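Long-range contacts in endonuclease 2 (Arabidopsis thaliana, PDB 4CXP), which cleaves RNA and single-stranded DNA, and double-stranded DNA less readily, into 5'-phosphorylated products with the help of three divalent metal ions: residues C10-A21 with G251-F262; H52-I60 with R83-Y92. All coordinates share one frame; numbering follows the deposited sequence. Where two conformers were deposited one is given.

Contact 1 (C10-A21 with G251-F262); sequences CKIAQTRLDETA and GVRLAATLNRIF
The flat carboxylate of D18 and the flat amide of N259 lie stacked face to face, their planes 19° apart, while V252 CG2 sits over one face of the R16 guanidinium. At its edge, in plane, a water joins R16 NE to V252 O, and E197 takes R16 NH2 in a salt bridge. N259 grips the link between helices 3-15 and 19-28. N259 ND2 donates to R16 O (3.2 Å) close to the amide plane, and N259 OD1 accepts from D18 N (2.9 Å) in a nearly straight bond from above the carbonyl plane. These bonds fix the rotation of the amide in this unprocessed chain; residues 256-263 are a propeptide removed in the mature form. D18 CG lies between its own backbone N and carbonyl carbon (chi1 66°), bringing D18 OD1 round to accept from A21 N (3.0 Å). Small A13 and G251 allow close approach, A13 CB meeting G251 O at 3.4 Å. A255 CB lies against A13 O and R16 CB, and L17 CD2 packs against A255 and L258. Helices 10-15 and 251-262 cross at -39° with axes 7.4 Å apart, a close alanine- and glycine-lined helix pair followed by an N-capped helix start at D18.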
# COMPACT_ATOMS: atom_id res chain seq x y z
N CYS A 10 3.21 -7.38 3.28
CA CYS A 10 4.56 -7.88 3.38
C CYS A 10 4.61 -9.39 3.65
O CYS A 10 5.54 -10.05 3.18
CB CYS A 10 5.35 -7.09 4.41
SG CYS A 10 5.87 -5.49 3.74
N LYS A 11 3.64 -9.94 4.37
CA LYS A 11 3.57 -11.40 4.58
C LYS A 11 3.31 -12.12 3.27
O LYS A 11 3.96 -13.11 2.94
CB LYS A 11 2.51 -11.75 5.62
CG LYS A 11 2.93 -11.46 7.04
CD LYS A 11 1.76 -11.59 8.01
CE LYS A 11 2.19 -11.45 9.45
NZ LYS A 11 2.77 -12.72 9.96
N ILE A 12 2.37 -11.60 2.48
CA ILE A 12 2.10 -12.17 1.17
C ILE A 12 3.37 -12.08 0.31
O ILE A 12 3.80 -13.04 -0.32
CB ILE A 12 0.91 -11.48 0.48
CG1 ILE A 12 -0.39 -11.81 1.22
CG2 ILE A 12 0.82 -11.88 -0.98
CD1 ILE A 12 -1.57 -11.01 0.75
N ALA A 13 3.98 -10.90 0.30
CA ALA A 13 5.13 -10.71 -0.56
C ALA A 13 6.27 -11.64 -0.22
O ALA A 13 6.89 -12.24 -1.10
CB ALA A 13 5.61 -9.27 -0.50
N GLN A 14 6.58 -11.77 1.07
CA GLN A 14 7.80 -12.50 1.41
C GLN A 14 7.67 -13.97 1.02
O GLN A 14 8.64 -14.59 0.61
CB GLN A 14 8.20 -12.31 2.87
CG GLN A 14 9.58 -12.89 3.17
CD GLN A 14 10.15 -12.46 4.51
OE1 GLN A 14 9.42 -11.99 5.39
NE2 GLN A 14 11.47 -12.54 4.66
N THR A 15 6.47 -14.52 1.08
CA THR A 15 6.25 -15.90 0.69
C THR A 15 6.24 -16.14 -0.82
O THR A 15 6.28 -17.28 -1.25
CB THR A 15 4.98 -16.51 1.33
OG1 THR A 15 3.83 -15.83 0.84
CG2 THR A 15 5.05 -16.42 2.84
N ARG A 16 6.24 -15.07 -1.61
CA ARG A 16 6.26 -15.13 -3.07
C ARG A 16 7.62 -14.77 -3.65
O ARG A 16 7.77 -14.66 -4.86
CB ARG A 16 5.18 -14.22 -3.65
CG ARG A 16 3.78 -14.67 -3.33
CD ARG A 16 2.75 -13.74 -3.94
NE ARG A 16 2.71 -13.83 -5.40
CZ ARG A 16 2.09 -14.79 -6.06
NH1 ARG A 16 1.41 -15.74 -5.41
NH2 ARG A 16 2.14 -14.79 -7.37
N LEU A 17 8.64 -14.61 -2.82
CA LEU A 17 9.97 -14.29 -3.32
C LEU A 17 10.62 -15.52 -3.92
O LEU A 17 10.47 -16.64 -3.42
CB LEU A 17 10.84 -13.76 -2.18
CG LEU A 17 10.36 -12.46 -1.55
CD1 LEU A 17 11.32 -12.04 -0.46
CD2 LEU A 17 10.18 -11.36 -2.58
N ASP A 18 11.37 -15.30 -4.98
CA ASP A 18 12.24 -16.31 -5.54
C ASP A 18 13.51 -16.41 -4.71
O ASP A 18 13.72 -15.64 -3.77
CB ASP A 18 12.47 -16.10 -7.03
CG ASP A 18 13.24 -14.85 -7.37
OD1 ASP A 18 14.00 -14.36 -6.54
OD2 ASP A 18 13.08 -14.35 -8.52
N GLU A 19 14.33 -17.41 -4.99
CA GLU A 19 15.45 -17.67 -4.11
C GLU A 19 16.42 -16.49 -4.02
O GLU A 19 16.88 -16.15 -2.92
CB GLU A 19 16.14 -18.97 -4.48
CG GLU A 19 17.21 -19.41 -3.48
CD GLU A 19 16.70 -19.93 -2.12
OE1 GLU A 19 15.51 -19.90 -1.81
OE2 GLU A 19 17.56 -20.41 -1.36
N THR A 20 16.73 -15.84 -5.14
CA THR A 20 17.66 -14.71 -5.09
C THR A 20 17.11 -13.54 -4.28
O THR A 20 17.84 -12.89 -3.54
CB THR A 20 18.14 -14.26 -6.49
OG1 THR A 20 17.05 -14.03 -7.36
CG2 THR A 20 18.98 -15.34 -7.10
N ALA A 21 15.82 -13.25 -4.43
CA ALA A 21 15.22 -12.18 -3.66
C ALA A 21 15.10 -12.57 -2.19
O ALA A 21 15.29 -11.74 -1.31
CB ALA A 21 13.88 -11.78 -4.23
N GLY A 251 0.73 -7.16 -2.21
CA GLY A 251 1.64 -8.23 -1.88
C GLY A 251 2.25 -8.89 -3.11
O GLY A 251 3.44 -9.18 -3.16
N VAL A 252 1.40 -9.16 -4.10
CA VAL A 252 1.84 -9.78 -5.34
C VAL A 252 2.86 -8.87 -6.05
O VAL A 252 3.88 -9.35 -6.54
CB VAL A 252 0.62 -10.11 -6.22
CG1 VAL A 252 1.04 -10.39 -7.65
CG2 VAL A 252 -0.16 -11.27 -5.66
N ARG A 253 2.57 -7.58 -6.11
CA ARG A 253 3.43 -6.65 -6.81
C ARG A 253 4.71 -6.36 -6.06
O ARG A 253 5.75 -6.18 -6.69
CB ARG A 253 2.65 -5.38 -7.15
CG ARG A 253 1.64 -5.66 -8.25
CD ARG A 253 0.57 -4.63 -8.32
NE ARG A 253 -0.20 -4.75 -9.55
CZ ARG A 253 -1.29 -4.04 -9.81
NH1 ARG A 253 -1.84 -3.31 -8.86
NH2 ARG A 253 -1.86 -4.09 -11.00
N LEU A 254 4.67 -6.31 -4.73
CA LEU A 254 5.90 -6.16 -3.99
C LEU A 254 6.83 -7.33 -4.27
O LEU A 254 8.02 -7.13 -4.57
CB LEU A 254 5.63 -6.02 -2.50
CG LEU A 254 6.87 -5.91 -1.61
CD1 LEU A 254 7.82 -4.80 -2.04
CD2 LEU A 254 6.44 -5.72 -0.17
N ALA A 255 6.32 -8.56 -4.22
CA ALA A 255 7.16 -9.71 -4.51
C ALA A 255 7.68 -9.68 -5.94
O ALA A 255 8.85 -9.97 -6.19
CB ALA A 255 6.43 -11.00 -4.26
N ALA A 256 6.81 -9.38 -6.92
CA ALA A 256 7.24 -9.40 -8.30
C ALA A 256 8.34 -8.37 -8.55
O ALA A 256 9.27 -8.61 -9.32
CB ALA A 256 6.07 -9.17 -9.22
N THR A 257 8.20 -7.21 -7.92
CA THR A 257 9.18 -6.14 -8.05
C THR A 257 10.51 -6.54 -7.41
O THR A 257 11.57 -6.37 -8.03
CB THR A 257 8.61 -4.84 -7.49
OG1 THR A 257 7.41 -4.51 -8.18
CG2 THR A 257 9.59 -3.72 -7.63
N LEU A 258 10.49 -7.05 -6.19
CA LEU A 258 11.71 -7.51 -5.55
C LEU A 258 12.36 -8.64 -6.34
O LEU A 258 13.59 -8.70 -6.47
CB LEU A 258 11.47 -7.95 -4.11
CG LEU A 258 11.00 -6.83 -3.15
CD1 LEU A 258 10.74 -7.38 -1.77
CD2 LEU A 258 11.99 -5.68 -3.08
N ASN A 259 11.56 -9.55 -6.90
CA ASN A 259 12.12 -10.61 -7.71
C ASN A 259 12.85 -10.07 -8.93
O ASN A 259 13.93 -10.52 -9.28
CB ASN A 259 11.03 -11.61 -8.13
CG ASN A 259 10.59 -12.49 -6.98
OD1 ASN A 259 11.26 -12.60 -5.96
ND2 ASN A 259 9.45 -13.14 -7.14
N ARG A 260 12.26 -9.08 -9.59
CA ARG A 260 12.94 -8.45 -10.73
C ARG A 260 14.21 -7.73 -10.29
O ARG A 260 15.23 -7.83 -10.97
CB ARG A 260 12.00 -7.47 -11.42
CG ARG A 260 10.99 -8.11 -12.32
CD ARG A 260 10.19 -7.12 -13.16
NE ARG A 260 9.34 -6.24 -12.36
CZ ARG A 260 8.09 -6.47 -11.99
NH1 ARG A 260 7.45 -7.57 -12.40
NH2 ARG A 260 7.47 -5.57 -11.26
N ILE A 261 14.15 -6.98 -9.20
CA ILE A 261 15.29 -6.21 -8.72
C ILE A 261 16.48 -7.09 -8.41
O ILE A 261 17.61 -6.79 -8.80
CB ILE A 261 14.91 -5.44 -7.43
CG1 ILE A 261 14.00 -4.26 -7.75
CG2 ILE A 261 16.15 -4.94 -6.69
CD1 ILE A 261 13.34 -3.68 -6.52
N PHE A 262 16.24 -8.16 -7.67
CA PHE A 262 17.33 -8.98 -7.16
C PHE A 262 17.73 -10.10 -8.10
O PHE A 262 18.72 -10.78 -7.84
CB PHE A 262 16.96 -9.54 -5.79
CG PHE A 262 16.84 -8.48 -4.72
CD1 PHE A 262 17.90 -7.62 -4.44
CD2 PHE A 262 15.70 -8.36 -3.96
CE1 PHE A 262 17.78 -6.66 -3.45
CE2 PHE A 262 15.59 -7.42 -2.95
CZ PHE A 262 16.63 -6.56 -2.71
O HOH W 1 4.22 -12.04 -6.98
O HOH W 2 15.28 -12.19 -7.45

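Contact 2 (H52-I60 with R83-Y92); sequences HWSSPLHYI and RCVAGAIYNY. With ZN (zinc ion), chain E; NAG (2-acetamido-2-deoxy-beta-D-glucopyranose), chain B; NAG (2-acetamido-2-deoxy-beta-D-glucopyranose), chain C.
The 3-10 turn of 52-58 passes across the start of helix 85-92, bringing the CA atoms of L57 and C84 within 4.3 Å, and beyond it V85 N donates to Y59 O (3.0 Å). R83, bent at chi3 (66°), turns its guanidinium back toward W53 O. R83 NH2 donates to W53 O (3.0 Å) in the guanidinium plane but from above the carbonyl plane, and R83 NH1 and NH2 together hold O3 of the first N-acetylglucosamine, linked to N91. L57 CD2 covers one guanidinium face and O6 of the second sugar the opposite one. The W53 ring stands 73° from that group, with C1 of the second sugar 3.8 Å above its centre and S54 CB on its other face. Y92 OH approaches W53 CZ3 at the indole edge (3.3 Å) and shares a hydrogen bond with O6 of the first sugar. With an alanine at W53, the second sugar would probably lose the ring it lies over and shift more easily. I60 CG1 packs on C84 SG and V85 CG1. Residues 52-58 thus supply H58, whose ND1 binds zinc alongside D45, H120 and D124, and W53, which with R83 and Y92 holds the glycan by ring packing and hydrogen bonds.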
# COMPACT_ATOMS: atom_id res chain seq x y z
N HIS A 52 12.10 14.27 7.53
CA HIS A 52 10.87 14.99 7.22
C HIS A 52 10.63 15.10 5.70
O HIS A 52 9.49 15.13 5.24
CB HIS A 52 10.88 16.31 7.97
CG HIS A 52 9.53 16.90 8.23
ND1 HIS A 52 8.35 16.19 8.35
CD2 HIS A 52 9.20 18.20 8.40
CE1 HIS A 52 7.36 17.03 8.57
NE2 HIS A 52 7.85 18.26 8.61
N TRP A 53 11.71 15.06 4.92
CA TRP A 53 11.66 14.98 3.48
C TRP A 53 10.90 13.76 2.97
O TRP A 53 10.53 13.70 1.80
CB TRP A 53 13.10 14.94 2.92
CG TRP A 53 13.99 13.90 3.54
CD1 TRP A 53 14.91 14.12 4.51
CD2 TRP A 53 14.08 12.51 3.20
NE1 TRP A 53 15.55 12.96 4.83
CE2 TRP A 53 15.08 11.95 4.03
CE3 TRP A 53 13.43 11.68 2.28
CZ2 TRP A 53 15.43 10.60 3.98
CZ3 TRP A 53 13.78 10.34 2.23
CH2 TRP A 53 14.77 9.81 3.08
N SER A 54 10.72 12.75 3.82
CA SER A 54 10.06 11.52 3.42
C SER A 54 8.55 11.56 3.56
O SER A 54 7.87 10.69 3.02
CB SER A 54 10.60 10.33 4.20
OG SER A 54 10.12 10.28 5.53
N SER A 55 8.02 12.54 4.26
CA SER A 55 6.58 12.54 4.55
C SER A 55 5.72 12.57 3.27
O SER A 55 4.78 11.79 3.17
CB SER A 55 6.23 13.64 5.56
OG SER A 55 6.36 13.18 6.91
N PRO A 56 6.06 13.41 2.27
CA PRO A 56 5.23 13.45 1.04
C PRO A 56 5.36 12.19 0.18
O PRO A 56 4.56 12.00 -0.75
CB PRO A 56 5.74 14.67 0.29
CG PRO A 56 6.30 15.53 1.40
CD PRO A 56 7.00 14.54 2.29
N LEU A 57 6.34 11.34 0.48
CA LEU A 57 6.58 10.15 -0.31
C LEU A 57 5.59 9.03 -0.05
O LEU A 57 5.65 8.01 -0.72
CB LEU A 57 8.01 9.64 -0.05
CG LEU A 57 9.13 10.64 -0.33
CD1 LEU A 57 10.47 9.96 -0.11
CD2 LEU A 57 9.06 11.27 -1.72
N HIS A 58 4.67 9.22 0.90
CA HIS A 58 3.69 8.17 1.21
C HIS A 58 2.44 8.24 0.35
O HIS A 58 1.63 7.31 0.39
CB HIS A 58 3.28 8.23 2.69
CG HIS A 58 4.39 7.89 3.62
ND1 HIS A 58 4.38 6.77 4.41
CD2 HIS A 58 5.58 8.51 3.82
CE1 HIS A 58 5.53 6.73 5.08
NE2 HIS A 58 6.27 7.76 4.73
N TYR A 59 2.24 9.31 -0.42
CA TYR A 59 0.97 9.51 -1.10
C TYR A 59 1.16 10.28 -2.39
O TYR A 59 2.27 10.71 -2.74
CB TYR A 59 -0.04 10.19 -0.14
CG TYR A 59 0.46 11.52 0.36
CD1 TYR A 59 0.33 12.69 -0.41
CD2 TYR A 59 1.11 11.62 1.58
CE1 TYR A 59 0.83 13.90 0.05
CE2 TYR A 59 1.61 12.83 2.03
CZ TYR A 59 1.47 13.96 1.26
OH TYR A 59 1.99 15.15 1.72
N ILE A 60 0.04 10.45 -3.11
CA ILE A 60 -0.08 11.31 -4.29
C ILE A 60 -1.33 12.14 -4.09
O ILE A 60 -2.40 11.59 -3.79
CB ILE A 60 -0.22 10.50 -5.59
CG1 ILE A 60 1.03 9.69 -5.85
CG2 ILE A 60 -0.51 11.42 -6.75
CD1 ILE A 60 0.88 8.57 -6.85
N ARG A 83 8.42 13.86 -6.00
CA ARG A 83 8.27 13.69 -4.57
C ARG A 83 6.84 13.27 -4.21
O ARG A 83 6.05 14.03 -3.66
CB ARG A 83 8.78 14.90 -3.82
CG ARG A 83 10.24 15.21 -4.20
CD ARG A 83 10.99 15.92 -3.11
NE ARG A 83 11.16 15.08 -1.94
CZ ARG A 83 12.10 14.15 -1.79
NH1 ARG A 83 13.01 13.91 -2.72
NH2 ARG A 83 12.16 13.47 -0.66
N CYS A 84 6.56 12.01 -4.52
CA CYS A 84 5.30 11.36 -4.23
C CYS A 84 5.59 9.85 -4.15
O CYS A 84 6.70 9.42 -4.44
CB CYS A 84 4.25 11.66 -5.30
SG CYS A 84 4.34 10.64 -6.80
N VAL A 85 4.60 9.05 -3.77
CA VAL A 85 4.86 7.63 -3.58
C VAL A 85 5.32 6.92 -4.86
O VAL A 85 6.12 6.00 -4.77
CB VAL A 85 3.65 6.95 -2.89
CG1 VAL A 85 2.41 6.89 -3.76
CG2 VAL A 85 4.02 5.59 -2.36
N ALA A 86 4.80 7.31 -6.03
CA ALA A 86 5.30 6.72 -7.27
C ALA A 86 6.78 7.03 -7.49
O ALA A 86 7.58 6.16 -7.83
CB ALA A 86 4.48 7.17 -8.48
N GLY A 87 7.16 8.30 -7.33
CA GLY A 87 8.54 8.70 -7.46
C GLY A 87 9.45 8.01 -6.45
O GLY A 87 10.58 7.65 -6.77
N ALA A 88 8.95 7.80 -5.24
CA ALA A 88 9.71 7.10 -4.22
C ALA A 88 9.94 5.64 -4.63
O ALA A 88 11.03 5.10 -4.45
CB ALA A 88 9.02 7.18 -2.88
N ILE A 89 8.91 5.00 -5.17
CA ILE A 89 9.09 3.62 -5.61
C ILE A 89 10.15 3.54 -6.71
O ILE A 89 11.02 2.68 -6.66
CB ILE A 89 7.75 3.00 -6.03
CG1 ILE A 89 6.89 2.75 -4.77
CG2 ILE A 89 7.95 1.70 -6.80
CD1 ILE A 89 5.44 2.45 -5.07
N TYR A 90 10.11 4.44 -7.69
CA TYR A 90 11.16 4.45 -8.69
C TYR A 90 12.54 4.63 -8.06
O TYR A 90 13.49 3.93 -8.42
CB TYR A 90 10.92 5.55 -9.71
CG TYR A 90 9.79 5.31 -10.71
CD1 TYR A 90 9.73 4.17 -11.49
CD2 TYR A 90 8.82 6.28 -10.89
CE1 TYR A 90 8.74 4.02 -12.44
CE2 TYR A 90 7.82 6.13 -11.84
CZ TYR A 90 7.79 5.00 -12.62
OH TYR A 90 6.79 4.83 -13.57
N ASN A 91 12.65 5.55 -7.11
CA ASN A 91 13.93 5.85 -6.46
C ASN A 91 14.51 4.65 -5.76
O ASN A 91 15.67 4.28 -5.99
CB ASN A 91 13.67 6.92 -5.43
CG ASN A 91 14.88 7.48 -4.75
OD1 ASN A 91 16.00 7.46 -5.26
ND2 ASN A 91 14.63 8.02 -3.56
N TYR A 92 13.73 4.06 -4.86
CA TYR A 92 14.25 3.00 -4.02
C TYR A 92 14.42 1.70 -4.78
O TYR A 92 15.35 0.93 -4.48
CB TYR A 92 13.42 2.89 -2.73
CG TYR A 92 13.57 4.11 -1.86
CD1 TYR A 92 14.79 4.39 -1.27
CD2 TYR A 92 12.55 5.02 -1.67
CE1 TYR A 92 14.97 5.54 -0.52
CE2 TYR A 92 12.72 6.17 -0.93
CZ TYR A 92 13.93 6.42 -0.34
OH TYR A 92 14.08 7.57 0.38
ZN ZN E . 2.84 5.33 4.99
C1 NAG B . 15.57 8.81 -2.79
C2 NAG B . 14.72 10.02 -2.31
C3 NAG B . 15.65 11.05 -1.68
C4 NAG B . 16.50 10.39 -0.60
C5 NAG B . 17.13 9.09 -1.09
C6 NAG B . 17.74 8.28 0.04
C7 NAG B . 12.69 10.24 -3.68
C8 NAG B . 11.99 10.97 -4.78
N2 NAG B . 13.92 10.65 -3.35
O3 NAG B . 14.88 12.16 -1.19
O4 NAG B . 17.60 11.19 -0.19
O5 NAG B . 16.20 8.22 -1.71
O6 NAG B . 16.76 8.04 1.03
O7 NAG B . 12.16 9.28 -3.11
C1 NAG C . 17.37 12.14 0.82
C2 NAG C . 18.71 12.42 1.51
C3 NAG C . 18.54 13.51 2.56
C4 NAG C . 17.88 14.73 1.94
C5 NAG C . 16.62 14.34 1.17
C6 NAG C . 16.01 15.51 0.42
C7 NAG C . 20.27 10.54 1.53
C8 NAG C . 20.83 9.38 2.30
N2 NAG C . 19.31 11.24 2.13
O3 NAG C . 19.79 13.84 3.12
O4 NAG C . 17.55 15.60 3.02
O5 NAG C . 16.92 13.34 0.22
O6 NAG C . 14.92 15.07 -0.36
O7 NAG C . 20.68 10.79 0.40
O HOH W 3 9.25 15.81 -0.15
O HOH W 4 3.51 14.01 -2.48

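In the fold
From the N terminus, the chain enters contact 1 through helix 3-15 and the start of helix 19-28, and that contact is completed only 230 residues later by the end of helix 233-262. In this unprocessed chain the N-terminal helices and the C-terminal helix are thereby brought together, the latter's last residues being a propeptide. Within this long loop, contact 2 closes a short one of 22 intervening residues between the turn before strand 60-62 and helix 85-96; the two loops nest and do not cross. The centres of contacts 1 and 2 are about 20 Å apart. Helix 111-124 reaches both: its S119 and M122 meet contact 1, its F121 meets contact 2, and its H120 and D124 share a zinc with H58.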